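Local coordinates for protein 2-oxoadipate dioxygenase/decarboxylase (Pseudomonas putida, PDB 6W1G) that catalyses the iron(II)-dependent decarboxylation and hydroxylation of 2-oxoadipate to D-2-hydroxyglutarate with molecular oxygen, a step of D-lysine catabolism, at residues 73-77 with 78-82; 213-216 with 217-221; 313-316 with 317-320; 381-385 with 386-390; 453-456 with 457-461. One frame throughout, in Å; residues are numbered along the deposited sequence. Where two conformers were deposited one is given.

In the fold
The five contacts are local: a helix start, three helix ends and one turn within a helix. Contacts 1 and 2, with centres about 12 Å apart, are joined by a salt bridge, Arg74 NH1 to Asp215 OD2 at 2.8 Å. Arg74 binds 2-oxoadipate, and the side chain of Asp215 is about 13 Å from the nickel ion held by His70, His226 and Glu294 in the iron site. Contact 3 lies on a separate helix, its Arg318 about 8 Å, side chain to side chain, from the substrate-binding Val402. Contacts 4 and 5 pack together, with Val389 CG2 3.6 Å from Leu459 CD1. Their end is remote: the centres of contacts 1 and 4 are about 49 Å apart.

Contact 1. Residues 73-77 with 78-82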
loop_
_atom_site.group_PDB
_atom_site.type_symbol
_atom_site.label_atom_id
_atom_site.label_comp_id
_atom_site.label_asym_id
_atom_site.label_seq_id
_atom_site.Cartn_x
_atom_site.Cartn_y
_atom_site.Cartn_z
ATOM N N ILE A 73 -1.111 -10.001 0.695
ATOM C CA ILE A 73 -1.263 -11.373 1.122
ATOM C C ILE A 73 -2.677 -11.578 1.634
ATOM O O ILE A 73 -3.406 -10.631 1.961
ATOM C CB ILE A 73 -0.276 -11.727 2.250
ATOM C CG1 ILE A 73 -0.489 -10.854 3.503
ATOM C CG2 ILE A 73 1.123 -11.646 1.722
ATOM C CD1 ILE A 73 0.294 -11.260 4.743
ATOM N N ARG A 74 -3.028 -12.850 1.781
ATOM C CA ARG A 74 -4.324 -13.284 2.304
ATOM C C ARG A 74 -4.091 -14.358 3.340
ATOM O O ARG A 74 -3.312 -15.277 3.092
ATOM C CB ARG A 74 -5.154 -13.880 1.170
ATOM C CG ARG A 74 -5.354 -12.904 0.027
ATOM C CD ARG A 74 -5.717 -13.632 -1.260
ATOM N NE ARG A 74 -6.120 -12.711 -2.304
ATOM C CZ ARG A 74 -6.314 -13.060 -3.565
ATOM N NH1 ARG A 74 -6.133 -14.321 -3.931
ATOM N NH2 ARG A 74 -6.678 -12.151 -4.447
ATOM N N VAL A 75 -4.755 -14.243 4.486
ATOM C CA VAL A 75 -4.703 -15.256 5.523
ATOM C C VAL A 75 -6.107 -15.813 5.718
ATOM O O VAL A 75 -7.109 -15.243 5.257
ATOM C CB VAL A 75 -4.099 -14.744 6.850
ATOM C CG1 VAL A 75 -2.674 -14.383 6.650
ATOM C CG2 VAL A 75 -4.894 -13.576 7.412
ATOM N N GLY A 76 -6.187 -16.949 6.406
ATOM C CA GLY A 76 -7.414 -17.693 6.471
ATOM C C GLY A 76 -8.110 -17.749 7.805
ATOM O O GLY A 76 -9.258 -18.178 7.854
ATOM N N THR A 77 -7.434 -17.402 8.895
ATOM C CA THR A 77 -8.027 -17.530 10.214
ATOM C C THR A 77 -7.679 -16.324 11.069
ATOM O O THR A 77 -6.687 -15.618 10.830
ATOM C CB THR A 77 -7.534 -18.777 10.985
ATOM O OG1 THR A 77 -6.188 -18.540 11.417
ATOM C CG2 THR A 77 -7.651 -20.047 10.168
ATOM N N ALA A 78 -8.526 -16.080 12.068
ATOM C CA ALA A 78 -8.270 -15.020 13.039
ATOM C C ALA A 78 -6.905 -15.176 13.701
ATOM O O ALA A 78 -6.177 -14.187 13.892
ATOM C CB ALA A 78 -9.382 -14.979 14.108
ATOM N N GLU A 79 -6.545 -16.400 14.076
ATOM C CA GLU A 79 -5.256 -16.632 14.718
ATOM C C GLU A 79 -4.100 -16.246 13.786
ATOM O O GLU A 79 -3.095 -15.681 14.232
ATOM C CB GLU A 79 -5.202 -18.102 15.117
ATOM C CG GLU A 79 -6.231 -18.543 16.209
ATOM C CD GLU A 79 -7.741 -18.468 15.888
ATOM O OE1 GLU A 79 -8.206 -18.698 14.738
ATOM O OE2 GLU A 79 -8.492 -18.248 16.855
ATOM N N GLU A 80 -4.235 -16.550 12.484
ATOM C CA GLU A 80 -3.209 -16.141 11.526
ATOM C C GLU A 80 -3.098 -14.619 11.452
ATOM O O GLU A 80 -1.989 -14.080 11.398
ATOM C CB GLU A 80 -3.476 -16.729 10.137
ATOM C CG GLU A 80 -3.209 -18.248 10.071
ATOM C CD GLU A 80 -3.584 -18.897 8.766
ATOM O OE1 GLU A 80 -4.082 -18.217 7.854
ATOM O OE2 GLU A 80 -3.369 -20.121 8.671
ATOM N N LEU A 81 -4.229 -13.926 11.417
ATOM C CA LEU A 81 -4.202 -12.465 11.362
ATOM C C LEU A 81 -3.571 -11.871 12.616
ATOM O O LEU A 81 -2.735 -10.960 12.545
ATOM C CB LEU A 81 -5.616 -11.910 11.148
ATOM C CG LEU A 81 -5.696 -10.394 11.018
ATOM C CD1 LEU A 81 -4.954 -9.861 9.800
ATOM C CD2 LEU A 81 -7.153 -9.972 10.988
ATOM N N ALA A 82 -3.963 -12.369 13.781
ATOM C CA ALA A 82 -3.411 -11.842 15.025
ATOM C C ALA A 82 -1.920 -12.079 15.117
ATOM O O ALA A 82 -1.167 -11.219 15.575
ATOM C CB ALA A 82 -4.125 -12.479 16.226
#
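Thr77 and Glu80 clasp each other where strand 69-75 hands the chain over to helix 78-90. Thr77 is the N-cap: its OG1 accepts from Glu80 N at 3.0 Å, and its carbonyl O takes the first regular helical bond, from Leu81 N, also at 3.0 Å. A chi1 of 73° turns OG1 in toward the first turn, where a short hydroxyl side chain can reach an amide. Glu80 answers in the other direction. Its extended chain runs back past the threonine, CG lying 3.3 Å from Thr77 OG1, and OE1 receives Gly76 N at 2.9 Å in a nearly straight bond (169° at the hydrogen), while OE2 forms a salt bridge with Arg154. Replacing Glu80 by an alanine would probably leave both Gly76 N and the Arg154 guanidinium without their carboxylate and let the turn before the helix move more freely. Thr77 N, 3.6 Å from Glu80 OE1, is buried with no partner in the model. The packed side is completed by Val75, which crosses Leu81 at about a right angle, Val75 CG2 4.2 Å from Leu81 CB, and by helix 424-433, which covers Leu81. By contrast, Glu79 is exposed and touches the turn only lightly, its OE1 3.8 Å from Thr77 CB. The pattern resembles a capping box whose return bond falls one residue early, on Gly76, and it starts the helix of a beta-alpha-beta-beta-beta unit, consistent with the glyoxalase clan to which the family belongs.

Contact 2. Residues 213-216 with 217-221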
loop_
_atom_site.group_PDB
_atom_site.type_symbol
_atom_site.label_atom_id
_atom_site.label_comp_id
_atom_site.label_asym_id
_atom_site.label_seq_id
_atom_site.Cartn_x
_atom_site.Cartn_y
_atom_site.Cartn_z
ATOM N N ILE A 213 -11.082 -18.230 -2.530
ATOM C CA ILE A 213 -11.154 -19.284 -1.527
ATOM C C ILE A 213 -10.121 -20.365 -1.810
ATOM O O ILE A 213 -9.456 -20.850 -0.894
ATOM C CB ILE A 213 -12.592 -19.828 -1.447
ATOM C CG1 ILE A 213 -13.528 -18.715 -0.950
ATOM C CG2 ILE A 213 -12.674 -21.052 -0.571
ATOM C CD1 ILE A 213 -14.998 -19.041 -1.090
ATOM N N ALA A 214 -9.969 -20.765 -3.081
ATOM C CA ALA A 214 -8.945 -21.748 -3.409
ATOM C C ALA A 214 -7.535 -21.201 -3.165
ATOM O O ALA A 214 -6.671 -21.908 -2.632
ATOM C CB ALA A 214 -9.092 -22.217 -4.850
ATOM N N ASP A 215 -7.278 -19.958 -3.566
ATOM C CA ASP A 215 -5.958 -19.377 -3.384
ATOM C C ASP A 215 -5.517 -19.421 -1.919
ATOM O O ASP A 215 -4.330 -19.616 -1.637
ATOM C CB ASP A 215 -5.922 -17.950 -3.942
ATOM C CG ASP A 215 -4.548 -17.318 -3.841
ATOM O OD1 ASP A 215 -3.626 -17.786 -4.544
ATOM O OD2 ASP A 215 -4.385 -16.372 -3.046
ATOM N N VAL A 216 -6.456 -19.234 -0.988
ATOM C CA VAL A 216 -6.147 -19.265 0.440
ATOM C C VAL A 216 -6.112 -20.696 0.960
ATOM O O VAL A 216 -5.148 -21.141 1.585
ATOM C CB VAL A 216 -7.168 -18.407 1.217
ATOM C CG1 VAL A 216 -6.962 -18.542 2.728
ATOM C CG2 VAL A 216 -7.043 -16.944 0.803
ATOM N N VAL A 217 -7.173 -21.453 0.714
ATOM C CA VAL A 217 -7.319 -22.727 1.394
ATOM C C VAL A 217 -6.407 -23.792 0.800
ATOM O O VAL A 217 -5.916 -24.675 1.519
ATOM C CB VAL A 217 -8.792 -23.178 1.329
ATOM C CG1 VAL A 217 -8.951 -24.547 1.926
ATOM C CG2 VAL A 217 -9.683 -22.191 2.038
ATOM N N ALA A 218 -6.174 -23.747 -0.504
ATOM C CA ALA A 218 -5.499 -24.856 -1.159
ATOM C C ALA A 218 -3.978 -24.868 -0.989
ATOM O O ALA A 218 -3.350 -25.859 -1.338
ATOM C CB ALA A 218 -5.803 -24.891 -2.661
ATOM N N PHE A 219 -3.378 -23.799 -0.485
ATOM C CA PHE A 219 -1.928 -23.683 -0.427
ATOM C C PHE A 219 -1.448 -23.691 1.015
ATOM O O PHE A 219 -2.222 -23.484 1.965
ATOM C CB PHE A 219 -1.451 -22.423 -1.163
ATOM C CG PHE A 219 -1.751 -22.459 -2.641
ATOM C CD1 PHE A 219 -2.975 -22.048 -3.117
ATOM C CD2 PHE A 219 -0.825 -22.955 -3.543
ATOM C CE1 PHE A 219 -3.262 -22.102 -4.467
ATOM C CE2 PHE A 219 -1.120 -23.017 -4.896
ATOM C CZ PHE A 219 -2.326 -22.587 -5.352
ATOM N N LYS A 220 -0.155 -23.934 1.160
ATOM C CA LYS A 220 0.409 -24.143 2.478
ATOM C C LYS A 220 0.403 -22.870 3.312
ATOM O O LYS A 220 0.370 -22.953 4.551
ATOM C CB LYS A 220 1.834 -24.662 2.355
ATOM C CG LYS A 220 1.937 -26.026 1.672
ATOM C CD LYS A 220 3.351 -26.598 1.767
ATOM C CE LYS A 220 3.593 -27.695 0.745
ATOM N NZ LYS A 220 5.043 -28.048 0.646
ATOM N N GLY A 221 0.464 -21.706 2.667
ATOM C CA GLY A 221 0.541 -20.459 3.384
ATOM C C GLY A 221 0.241 -19.281 2.505
ATOM O O GLY A 221 -0.126 -19.425 1.324
HETATM O O HOH W 1 -2.640 -19.044 0.461
#
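Val217 N to Ile213 O and Ala218 N to Ala214 O, both 2.9 Å, are the direct polar bonds here and carry helix 211-217 to its end. Beyond them a water sits 2.8 Å from Asp215 O and 2.7 Å from Gly221 O, linking the last turn to the loop, though other acceptors nearby compete for its two protons. The carboxylate of Asp215 is held from outside the turn: with CG turned opposite the backbone N (chi1 -177°), OD1 accepts from His223 NE2 and OD2 forms a salt bridge with Arg74 NH1. The aspartate thus probably serves as a second-shell residue, steadying an arginine that binds 2-oxoadipate. Phe219 folds its ring back against the helix end. Its CD1 lies 3.2 Å from Asp215 O, approached obliquely, and 3.7 Å from Ala214 O, which stands at the ring edge near its plane. The same ring meets His223 edge-to-face. On the apolar side Ile213 and Val217, one turn apart, point the same way with their CG2 atoms 4.1 Å apart; branched chains suit this buried stripe. Ile213 and Val217 rest on Leu206 of helix 200-209, Val217 also reaches Ala147, Ile150 and Leu151 of helix 141-153, and Ile213 and Val216 meet Leu133 of strand 127-133.

Contact 3. Residues 313-316 with 317-320; sequences LLDA and TRVA
Leu314 and Arg318, one turn apart on helix 304-321, cross obliquely with the arginine laid over the leucine. From its root, Arg318 CB lies 3.6 Å from Asp315 O. Arg318 CG follows at 3.7 Å from Leu314 O, and CD stays beside the same oxygen. The chain, extended from CG to NE with chi1 at -73°, then passes the leucine branch point, Arg318 NE being 4.0 Å from Leu314 CG. At the tip Leu314 CD2 sits over one face of the Arg318 guanidinium, 3.6 Å above its plane and offset toward the rim near NH2. Asp315 OD2 is 4.5 Å from Arg318 NH1, too far for a salt bridge, though its charge may still favour this placement. Shortening Arg318 to an alanine would probably uncover the end of Leu314 and leave Asp315 without the nearby positive charge. Next to it, Thr317 doubles up on Leu313 O, with OG1 at 2.9 Å and N at 3.1 Å coming from opposite faces of that carbonyl, so the buried hydroxyl is satisfied within its own helix. The Arg318 side chain also touches Ser403, next to the substrate-binding Val402. Here an i to i+4 pair, leucine under the guanidinium, lines the partly exposed flank of helix 304-321.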
loop_
_atom_site.group_PDB
_atom_site.type_symbol
_atom_site.label_atom_id
_atom_site.label_comp_id
_atom_site.label_asym_id
_atom_site.label_seq_id
_atom_site.Cartn_x
_atom_site.Cartn_y
_atom_site.Cartn_z
ATOM N N LEU A 313 -17.036 12.290 -7.354
ATOM C CA LEU A 313 -16.696 12.359 -8.767
ATOM C C LEU A 313 -16.474 10.974 -9.356
ATOM O O LEU A 313 -16.792 10.732 -10.529
ATOM C CB LEU A 313 -15.481 13.251 -8.955
ATOM C CG LEU A 313 -15.665 14.666 -8.397
ATOM C CD1 LEU A 313 -14.406 15.471 -8.543
ATOM C CD2 LEU A 313 -16.848 15.424 -9.031
ATOM N N LEU A 314 -15.908 10.054 -8.572
ATOM C CA LEU A 314 -15.760 8.684 -9.049
ATOM C C LEU A 314 -17.124 8.036 -9.238
ATOM O O LEU A 314 -17.373 7.386 -10.261
ATOM C CB LEU A 314 -14.854 7.917 -8.084
ATOM C CG LEU A 314 -14.621 6.500 -8.605
ATOM C CD1 LEU A 314 -13.874 6.405 -9.913
ATOM C CD2 LEU A 314 -13.878 5.724 -7.512
ATOM N N ASP A 315 -18.028 8.210 -8.272
ATOM C CA ASP A 315 -19.395 7.705 -8.427
ATOM C C ASP A 315 -20.077 8.271 -9.673
ATOM O O ASP A 315 -20.747 7.535 -10.403
ATOM C CB ASP A 315 -20.203 8.016 -7.167
ATOM C CG ASP A 315 -19.770 7.190 -5.960
ATOM O OD1 ASP A 315 -20.211 7.527 -4.843
ATOM O OD2 ASP A 315 -18.998 6.222 -6.124
ATOM N N ALA A 316 -19.908 9.564 -9.942
ATOM C CA ALA A 316 -20.546 10.164 -11.107
ATOM C C ALA A 316 -19.998 9.592 -12.401
ATOM O O ALA A 316 -20.754 9.399 -13.359
ATOM C CB ALA A 316 -20.389 11.682 -11.071
ATOM N N THR A 317 -18.709 9.272 -12.427
ATOM C CA THR A 317 -18.116 8.651 -13.595
ATOM C C THR A 317 -18.752 7.302 -13.836
ATOM O O THR A 317 -19.107 6.947 -14.967
ATOM C CB THR A 317 -16.619 8.470 -13.398
ATOM O OG1 THR A 317 -15.999 9.745 -13.168
ATOM C CG2 THR A 317 -16.000 7.807 -14.594
ATOM N N ARG A 318 -18.890 6.514 -12.771
ATOM C CA ARG A 318 -19.490 5.191 -12.919
ATOM C C ARG A 318 -20.939 5.268 -13.388
ATOM O O ARG A 318 -21.363 4.473 -14.234
ATOM C CB ARG A 318 -19.345 4.413 -11.617
ATOM C CG ARG A 318 -17.902 3.964 -11.416
ATOM C CD ARG A 318 -17.631 3.563 -9.995
ATOM N NE ARG A 318 -16.271 3.059 -9.819
ATOM C CZ ARG A 318 -15.745 2.711 -8.655
ATOM N NH1 ARG A 318 -16.461 2.816 -7.550
ATOM N NH2 ARG A 318 -14.501 2.260 -8.602
ATOM N N VAL A 319 -21.712 6.213 -12.860
ATOM C CA VAL A 319 -23.083 6.376 -13.333
ATOM C C VAL A 319 -23.110 6.692 -14.827
ATOM O O VAL A 319 -23.914 6.134 -15.580
ATOM C CB VAL A 319 -23.820 7.450 -12.520
ATOM C CG1 VAL A 319 -25.148 7.763 -13.167
ATOM C CG2 VAL A 319 -24.022 6.978 -11.090
ATOM N N ALA A 320 -22.231 7.593 -15.269
ATOM C CA ALA A 320 -22.211 8.014 -16.658
ATOM C C ALA A 320 -21.765 6.894 -17.561
ATOM O O ALA A 320 -22.109 6.882 -18.751
ATOM C CB ALA A 320 -21.240 9.171 -16.844
#

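Contact 4. Residues 381-385 with 386-390; sequences QGLID and AGHVH
A Schellman motif ends helix 380-385, with Gly387 and His388 folding back onto Ile384 and Leu383. His388 N gives its hydrogen to Leu383 O at 2.8 Å, nearly along the C=O axis, and Gly387 N gives to Ile384 O at 3.0 Å from well above the carbonyl plane. Gly387 has a phi of 81°; at these angles a beta carbon would jam against the preceding carbonyl oxygen, which is why glycine suits the place. Val389 N adds a weak bond to Leu383 O, so that this one oxygen ties down two successive amides of the departing chain. The turn delivers the chain into strand 389-393, which pairs antiparallel with strand 359-363, and Thr364, just beyond that partner strand, bonds Gly387 O through OG1. Val389 then turns back to the helix it has left. Its CG2 packs 3.8 Å from Leu383 CB and its CG1 4.0 Å from Ile384 CG1, since chi1 at 173° spreads the two methyls over both residues; a beta-branched valine suits strand and interface alike. A water bridges Ile384 O (2.8 Å) and Val389 O (2.7 Å), donating to both. Leu383 CD2 meets His388 more loosely, 3.9 Å from CB and oblique to the ring, the two side chains crossing at about a right angle. On the outer face Gln381 NE2 reaches one turn along to Asp385 OD1, coming in above the carboxylate plane, while Gln381 OE1 accepts from Arg352.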
loop_
_atom_site.group_PDB
_atom_site.type_symbol
_atom_site.label_atom_id
_atom_site.label_comp_id
_atom_site.label_asym_id
_atom_site.label_seq_id
_atom_site.Cartn_x
_atom_site.Cartn_y
_atom_site.Cartn_z
ATOM N N GLN A 381 0.488 32.051 5.326
ATOM C CA GLN A 381 0.393 32.433 3.937
ATOM C C GLN A 381 1.409 33.515 3.590
ATOM O O GLN A 381 1.996 33.503 2.505
ATOM C CB GLN A 381 -1.002 32.952 3.608
ATOM C CG GLN A 381 -1.169 33.196 2.122
ATOM C CD GLN A 381 -1.154 31.887 1.393
ATOM O OE1 GLN A 381 -1.939 30.992 1.702
ATOM N NE2 GLN A 381 -0.284 31.748 0.423
ATOM N N GLY A 382 1.618 34.459 4.478
ATOM C CA GLY A 382 2.571 35.508 4.193
ATOM C C GLY A 382 4.002 34.995 4.084
ATOM O O GLY A 382 4.795 35.462 3.252
ATOM N N LEU A 383 4.352 34.025 4.929
ATOM C CA LEU A 383 5.665 33.409 4.843
ATOM C C LEU A 383 5.823 32.589 3.569
ATOM O O LEU A 383 6.897 32.556 2.975
ATOM C CB LEU A 383 5.898 32.512 6.064
ATOM C CG LEU A 383 6.094 33.263 7.363
ATOM C CD1 LEU A 383 5.963 32.327 8.536
ATOM C CD2 LEU A 383 7.447 33.959 7.391
ATOM N N ILE A 384 4.771 31.890 3.153
ATOM C CA ILE A 384 4.799 31.186 1.875
ATOM C C ILE A 384 4.976 32.190 0.743
ATOM O O ILE A 384 5.829 31.999 -0.139
ATOM C CB ILE A 384 3.515 30.367 1.704
ATOM C CG1 ILE A 384 3.477 29.186 2.696
ATOM C CG2 ILE A 384 3.361 29.890 0.267
ATOM C CD1 ILE A 384 2.111 28.560 2.846
ATOM N N ASP A 385 4.185 33.265 0.750
ATOM C CA ASP A 385 4.252 34.229 -0.339
ATOM C C ASP A 385 5.625 34.876 -0.442
ATOM O O ASP A 385 6.083 35.193 -1.547
ATOM C CB ASP A 385 3.178 35.306 -0.149
ATOM C CG ASP A 385 1.756 34.799 -0.312
ATOM O OD1 ASP A 385 1.554 33.675 -0.787
ATOM O OD2 ASP A 385 0.824 35.563 0.031
ATOM N N ALA A 386 6.274 35.108 0.684
ATOM C CA ALA A 386 7.610 35.711 0.690
ATOM C C ALA A 386 8.730 34.704 0.457
ATOM O O ALA A 386 9.898 35.080 0.459
ATOM C CB ALA A 386 7.848 36.396 2.031
ATOM N N GLY A 387 8.382 33.421 0.275
ATOM C CA GLY A 387 9.411 32.431 -0.008
ATOM C C GLY A 387 10.160 31.910 1.197
ATOM O O GLY A 387 11.229 31.311 1.012
ATOM N N HIS A 388 9.634 32.116 2.408
ATOM C CA HIS A 388 10.288 31.601 3.618
ATOM C C HIS A 388 9.882 30.186 3.969
ATOM O O HIS A 388 10.592 29.524 4.731
ATOM C CB HIS A 388 9.970 32.513 4.794
ATOM C CG HIS A 388 10.579 33.851 4.689
ATOM N ND1 HIS A 388 11.013 34.538 5.785
ATOM C CD2 HIS A 388 10.841 34.638 3.627
ATOM C CE1 HIS A 388 11.451 35.721 5.427
ATOM N NE2 HIS A 388 11.343 35.826 4.131
ATOM N N VAL A 389 8.715 29.747 3.508
ATOM C CA VAL A 389 8.135 28.431 3.766
ATOM C C VAL A 389 7.723 27.853 2.419
ATOM O O VAL A 389 7.117 28.557 1.615
ATOM C CB VAL A 389 6.918 28.553 4.688
ATOM C CG1 VAL A 389 6.168 27.201 4.841
ATOM C CG2 VAL A 389 7.365 29.021 6.052
ATOM N N HIS A 390 8.028 26.585 2.199
ATOM C CA HIS A 390 7.604 25.863 1.009
ATOM C C HIS A 390 6.733 24.682 1.442
ATOM O O HIS A 390 7.003 24.077 2.463
ATOM C CB HIS A 390 8.867 25.312 0.310
ATOM C CG HIS A 390 8.577 24.606 -0.959
ATOM N ND1 HIS A 390 8.422 25.269 -2.147
ATOM C CD2 HIS A 390 8.336 23.305 -1.210
ATOM C CE1 HIS A 390 8.146 24.387 -3.103
ATOM N NE2 HIS A 390 8.049 23.190 -2.547
HETATM O O HOH W 2 6.849 29.509 -0.920
#

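Contact 5. Residues 453-456 with 457-461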
loop_
_atom_site.group_PDB
_atom_site.type_symbol
_atom_site.label_atom_id
_atom_site.label_comp_id
_atom_site.label_asym_id
_atom_site.label_seq_id
_atom_site.Cartn_x
_atom_site.Cartn_y
_atom_site.Cartn_z
ATOM N N GLN A 453 5.272 22.444 13.124
ATOM C CA GLN A 453 6.010 22.710 14.362
ATOM C C GLN A 453 7.501 22.774 14.093
ATOM O O GLN A 453 8.205 23.626 14.638
ATOM C CB GLN A 453 5.690 21.629 15.374
ATOM C CG GLN A 453 4.281 21.722 15.848
ATOM C CD GLN A 453 3.962 20.675 16.866
ATOM O OE1 GLN A 453 4.698 19.691 17.023
ATOM N NE2 GLN A 453 2.872 20.867 17.589
ATOM N N ALA A 454 8.013 21.867 13.275
ATOM C CA ALA A 454 9.431 21.869 12.944
ATOM C C ALA A 454 9.802 23.120 12.164
ATOM O O ALA A 454 10.888 23.692 12.358
ATOM C CB ALA A 454 9.794 20.595 12.159
ATOM N N CYS A 455 8.927 23.553 11.279
ATOM C CA CYS A 455 9.189 24.746 10.499
ATOM C C CYS A 455 9.221 25.966 11.399
ATOM O O CYS A 455 10.110 26.812 11.281
ATOM C CB CYS A 455 8.090 24.854 9.469
ATOM S SG CYS A 455 8.326 26.151 8.232
ATOM N N ALA A 456 8.292 26.043 12.356
ATOM C CA ALA A 456 8.295 27.167 13.278
ATOM C C ALA A 456 9.590 27.225 14.086
ATOM O O ALA A 456 10.178 28.287 14.253
ATOM C CB ALA A 456 7.091 27.093 14.206
ATOM N N GLN A 457 10.052 26.089 14.584
ATOM C CA GLN A 457 11.326 26.081 15.303
ATOM C C GLN A 457 12.470 26.495 14.403
ATOM O O GLN A 457 13.332 27.298 14.798
ATOM C CB GLN A 457 11.519 24.690 15.879
ATOM C CG GLN A 457 10.605 24.489 17.051
ATOM C CD GLN A 457 10.753 25.584 18.124
ATOM O OE1 GLN A 457 11.862 25.903 18.559
ATOM N NE2 GLN A 457 9.632 26.185 18.514
ATOM N N ALA A 458 12.508 25.968 13.180
ATOM C CA ALA A 458 13.614 26.292 12.285
ATOM C C ALA A 458 13.630 27.780 11.956
ATOM O O ALA A 458 14.706 28.351 11.787
ATOM C CB ALA A 458 13.517 25.430 11.032
ATOM N N LEU A 459 12.456 28.415 11.879
ATOM C CA LEU A 459 12.363 29.820 11.518
ATOM C C LEU A 459 12.325 30.727 12.716
ATOM O O LEU A 459 12.128 31.937 12.575
ATOM C CB LEU A 459 11.134 30.044 10.653
ATOM C CG LEU A 459 11.213 29.359 9.271
ATOM C CD1 LEU A 459 9.977 29.650 8.503
ATOM C CD2 LEU A 459 12.442 29.763 8.472
ATOM N N ASN A 460 12.505 30.175 13.917
ATOM C CA ASN A 460 12.567 30.988 15.103
ATOM C C ASN A 460 11.261 31.774 15.255
ATOM O O ASN A 460 11.255 32.990 15.491
ATOM C CB ASN A 460 13.820 31.872 15.056
ATOM C CG ASN A 460 14.133 32.484 16.354
ATOM O OD1 ASN A 460 13.675 32.026 17.409
ATOM N ND2 ASN A 460 14.936 33.528 16.319
ATOM N N LEU A 461 10.142 31.067 15.038
ATOM C CA LEU A 461 8.776 31.534 15.283
ATOM C C LEU A 461 8.150 30.782 16.464
ATOM O O LEU A 461 8.330 29.575 16.612
ATOM C CB LEU A 461 7.903 31.334 14.045
ATOM C CG LEU A 461 8.531 31.996 12.811
ATOM C CD1 LEU A 461 7.856 31.564 11.576
ATOM C CD2 LEU A 461 8.465 33.510 12.963
HETATM O O HOH W 3 7.369 24.537 17.135
#
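Ala456 O is gripped by two amides: Leu461 N from the returning chain at 2.9 Å, almost linear with 168° at the hydrogen, and, weakly, Leu459 N of the last turn at 3.3 Å. Leu459 N has its stronger bond to Cys455 O at 2.9 Å, so it serves two carbonyls of the last turn. Asn460 N bonds Gln457 O, which closes the inner loop of the turn. Asn460 has a left-handed backbone, phi 59°, which asparagine tolerates better than most residues with a side chain, and its ND2 is held by Arg371 O. The carbonyls at this end are met by arginines as well, Ala458 O by Arg371 NE and Leu459 O by Arg376 NH1; positive groups here would be expected to offset the negative end of the helix dipole. Cys455, buried against Val389 of strand 389-393, has its SG 3.9 Å from Leu459 CD1; Leu459 also touches Ala363 of strand 359-363. The sulfur reaches that side because Cys455 chi1 of -172° swings it away from its own amide nitrogen. Small, apolar Ala456 lets the returning chain come close, its CB 4.3 Å from Leu461 CB. On the solvent flank Gln457 bends back, and a water accepts from its NE2 at 3.1 Å while donating to Gln453 O at 2.8 Å. Together the 6-to-1 bond onto Ala456 O, the 5-to-2 bond onto Gln457 O and the positive phi of Asn460 make a Schellman motif, which terminates helix 440-458 at the last modelled residues of the chain.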